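Extracellular solute-binding protein (Conexibacter woesei, PDB 4P98) probably serves as the lipid-tethered substrate-binding component of an ABC transporter, capturing its solute outside the cell membrane for uptake. Local coordinates at residues G129-S138 and G162-N171. Residues are numbered along the deposited sequence; the frame is centred on the assembly and turned at random.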
loop_
_atom_site.group_PDB
_atom_site.type_symbol
_atom_site.label_atom_id
_atom_site.label_comp_id
_atom_site.label_asym_id
_atom_site.label_seq_id
_atom_site.Cartn_x
_atom_site.Cartn_y
_atom_site.Cartn_z
ATOM N N GLY A 129 -7.433 -3.407 -3.268
ATOM C CA GLY A 129 -8.886 -3.343 -3.272
ATOM C C GLY A 129 -9.506 -4.699 -2.992
ATOM O O GLY A 129 -10.391 -4.824 -2.142
ATOM N N TYR A 130 -9.010 -5.721 -3.691
ATOM C CA TYR A 130 -9.537 -7.072 -3.531
ATOM C C TYR A 130 -9.458 -7.551 -2.080
ATOM O O TYR A 130 -10.424 -8.097 -1.568
ATOM C CB TYR A 130 -8.842 -8.057 -4.474
ATOM C CG TYR A 130 -9.569 -9.377 -4.587
ATOM C CD1 TYR A 130 -10.540 -9.570 -5.563
ATOM C CD2 TYR A 130 -9.299 -10.418 -3.707
ATOM C CE1 TYR A 130 -11.207 -10.776 -5.678
ATOM C CE2 TYR A 130 -9.963 -11.641 -3.818
ATOM C CZ TYR A 130 -10.912 -11.809 -4.803
ATOM O OH TYR A 130 -11.598 -13.000 -4.911
ATOM N N LEU A 131 -8.330 -7.331 -1.412
ATOM C CA LEU A 131 -8.185 -7.748 -0.028
ATOM C C LEU A 131 -9.142 -6.988 0.905
ATOM O O LEU A 131 -9.723 -7.573 1.824
ATOM C CB LEU A 131 -6.739 -7.598 0.435
ATOM C CG LEU A 131 -6.444 -8.009 1.869
ATOM C CD1 LEU A 131 -6.861 -9.461 2.123
ATOM C CD2 LEU A 131 -4.987 -7.792 2.189
ATOM N N ASP A 132 -9.313 -5.693 0.678
ATOM C CA ASP A 132 -10.279 -4.916 1.470
ATOM C C ASP A 132 -11.689 -5.467 1.338
ATOM O O ASP A 132 -12.390 -5.663 2.343
ATOM C CB ASP A 132 -10.305 -3.456 1.018
ATOM C CG ASP A 132 -9.040 -2.738 1.313
ATOM O OD1 ASP A 132 -8.360 -3.077 2.303
ATOM O OD2 ASP A 132 -8.731 -1.804 0.545
ATOM N N GLY A 133 -12.102 -5.711 0.098
ATOM C CA GLY A 133 -13.423 -6.234 -0.204
ATOM C C GLY A 133 -13.628 -7.636 0.346
ATOM O O GLY A 133 -14.702 -7.963 0.857
ATOM N N PHE A 134 -12.590 -8.460 0.254
ATOM C CA PHE A 134 -12.638 -9.804 0.808
ATOM C C PHE A 134 -12.783 -9.793 2.330
ATOM O O PHE A 134 -13.548 -10.581 2.880
ATOM C CB PHE A 134 -11.402 -10.599 0.399
ATOM C CG PHE A 134 -11.439 -12.033 0.844
ATOM C CD1 PHE A 134 -10.902 -12.405 2.059
ATOM C CD2 PHE A 134 -12.028 -13.001 0.045
ATOM C CE1 PHE A 134 -10.943 -13.734 2.476
ATOM C CE2 PHE A 134 -12.076 -14.328 0.453
ATOM C CZ PHE A 134 -11.530 -14.689 1.666
ATOM N N VAL A 135 -12.051 -8.910 3.008
ATOM C CA VAL A 135 -12.190 -8.753 4.453
ATOM C C VAL A 135 -13.598 -8.275 4.789
ATOM O O VAL A 135 -14.220 -8.785 5.734
ATOM C CB VAL A 135 -11.128 -7.798 5.060
ATOM C CG1 VAL A 135 -11.457 -7.439 6.499
ATOM C CG2 VAL A 135 -9.745 -8.417 5.013
ATOM N N ALA A 136 -14.107 -7.314 4.015
ATOM C CA ALA A 136 -15.464 -6.813 4.213
ATOM C C ALA A 136 -16.507 -7.930 4.100
ATOM O O ALA A 136 -17.456 -7.985 4.876
ATOM C CB ALA A 136 -15.778 -5.708 3.216
ATOM N N GLY A 137 -16.327 -8.812 3.127
ATOM C CA GLY A 137 -17.251 -9.913 2.912
ATOM C C GLY A 137 -17.097 -11.058 3.898
ATOM O O GLY A 137 -17.940 -11.941 3.944
ATOM N N SER A 138 -16.032 -11.041 4.690
ATOM C CA SER A 138 -15.769 -12.084 5.678
ATOM C C SER A 138 -16.323 -11.769 7.069
ATOM O O SER A 138 -16.205 -12.590 7.970
ATOM C CB SER A 138 -14.258 -12.317 5.798
ATOM O OG SER A 138 -13.731 -12.805 4.576
ATOM N N GLY A 162 -11.668 -3.820 -7.680
ATOM C CA GLY A 162 -11.125 -4.840 -6.783
ATOM C C GLY A 162 -11.949 -5.067 -5.530
ATOM O O GLY A 162 -12.249 -6.213 -5.173
ATOM N N ILE A 163 -12.339 -3.980 -4.865
ATOM C CA ILE A 163 -13.154 -4.080 -3.654
ATOM C C ILE A 163 -14.432 -4.841 -3.933
ATOM O O ILE A 163 -14.804 -5.750 -3.177
ATOM C CB ILE A 163 -13.541 -2.691 -3.083
ATOM C CG1 ILE A 163 -12.297 -1.967 -2.576
ATOM C CG2 ILE A 163 -14.556 -2.848 -1.939
ATOM C CD1 ILE A 163 -12.570 -0.550 -2.116
ATOM N N ARG A 164 -15.102 -4.456 -5.012
ATOM C CA ARG A 164 -16.372 -5.051 -5.388
ATOM C C ARG A 164 -16.194 -6.551 -5.626
ATOM O O ARG A 164 -16.992 -7.365 -5.145
ATOM C CB ARG A 164 -16.918 -4.367 -6.635
ATOM C CG ARG A 164 -18.389 -4.621 -6.908
ATOM C CD ARG A 164 -18.831 -3.985 -8.223
ATOM N NE ARG A 164 -19.029 -2.534 -8.134
ATOM C CZ ARG A 164 -20.185 -1.932 -7.831
ATOM N NH1 ARG A 164 -21.288 -2.642 -7.568
ATOM N NH2 ARG A 164 -20.246 -0.601 -7.782
ATOM N N ALA A 165 -15.136 -6.909 -6.349
ATOM C CA ALA A 165 -14.844 -8.306 -6.651
ATOM C C ALA A 165 -14.513 -9.131 -5.412
ATOM O O ALA A 165 -15.002 -10.252 -5.260
ATOM C CB ALA A 165 -13.719 -8.406 -7.678
ATOM N N GLY A 166 -13.685 -8.588 -4.527
ATOM C CA GLY A 166 -13.358 -9.246 -3.267
ATOM C C GLY A 166 -14.578 -9.474 -2.395
ATOM O O GLY A 166 -14.738 -10.545 -1.785
ATOM N N LEU A 167 -15.440 -8.462 -2.344
ATOM C CA LEU A 167 -16.675 -8.542 -1.571
ATOM C C LEU A 167 -17.620 -9.588 -2.154
ATOM O O LEU A 167 -18.192 -10.379 -1.407
ATOM C CB LEU A 167 -17.373 -7.178 -1.517
ATOM C CG LEU A 167 -18.704 -7.143 -0.750
ATOM C CD1 LEU A 167 -18.496 -7.526 0.703
ATOM C CD2 LEU A 167 -19.296 -5.747 -0.860
ATOM N N LYS A 168 -17.776 -9.589 -3.477
ATOM C CA LYS A 168 -18.631 -10.563 -4.148
ATOM C C LYS A 168 -18.134 -11.992 -3.902
ATOM O O LYS A 168 -18.939 -12.899 -3.729
ATOM C CB LYS A 168 -18.708 -10.286 -5.647
ATOM C CG LYS A 168 -19.680 -11.189 -6.391
ATOM C CD LYS A 168 -19.666 -10.893 -7.876
ATOM C CE LYS A 168 -20.527 -11.878 -8.645
ATOM N NZ LYS A 168 -20.523 -11.567 -10.095
ATOM N N ALA A 169 -16.818 -12.175 -3.865
ATOM C CA ALA A 169 -16.230 -13.492 -3.644
ATOM C C ALA A 169 -16.512 -13.990 -2.232
ATOM O O ALA A 169 -16.933 -15.126 -2.050
ATOM C CB ALA A 169 -14.730 -13.469 -3.913
ATOM N N ALA A 170 -16.290 -13.144 -1.236
ATOM C CA ALA A 170 -16.459 -13.556 0.150
ATOM C C ALA A 170 -17.916 -13.523 0.620
ATOM O O ALA A 170 -18.287 -14.278 1.519
ATOM C CB ALA A 170 -15.591 -12.719 1.067
ATOM N N ASN A 171 -18.726 -12.643 0.036
ATOM C CA ASN A 171 -20.129 -12.517 0.428
ATOM C C ASN A 171 -20.964 -12.040 -0.744
ATOM O O ASN A 171 -21.238 -10.838 -0.872
ATOM C CB ASN A 171 -20.264 -11.556 1.618
ATOM C CG ASN A 171 -21.676 -11.494 2.171
ATOM O OD1 ASN A 171 -22.617 -12.073 1.617
ATOM N ND2 ASN A 171 -21.830 -10.783 3.279
HETATM O O HOH W 1 -19.974 -9.031 4.685
#
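Gly129 sets its carbonyl oxygen 3.2 Å from Ile163 CA, a CA-H...O contact, while Ile163 CG1 lies against the same glycine. Tyr130 follows as a knob among Gly162, Ala165, Gly166 and Ala169. With CG anti to the backbone N (chi1 -166°), its ring reaches across the neighbouring helix, so that Gly166 CA sits over one face, 3.7 Å from the centroid, and OH ends beside the Ala169 methyl. A serine in its place would probably leave this hole unfilled and Gly166 CA without its aromatic cover. One turn on, Gly133 lets the backbones nearly touch: its CA approaches Ile163 O at 3.3 Å. Phe134 CA makes the same kind of contact with Gly166 O, and the Phe134 ring takes the Ala170 methyl off-centre, CD2 to CB 3.7 Å. Gly137 is pressed by Leu167 CD1, 3.5 Å from its CA, and a water joins Ala136 O to Asn171 ND2, just beyond helix 162-170. Axes only 6.3 Å apart, crossing at -34°, rest on GxxxG spacing in both helices (Gly129, Gly133, Gly137 against Gly162, Gly166): a glycine-mediated helix pair with CA-H...O contacts, within the alpha/beta lobe built on the five-stranded parallel sheet of this periplasmic-binding-protein fold.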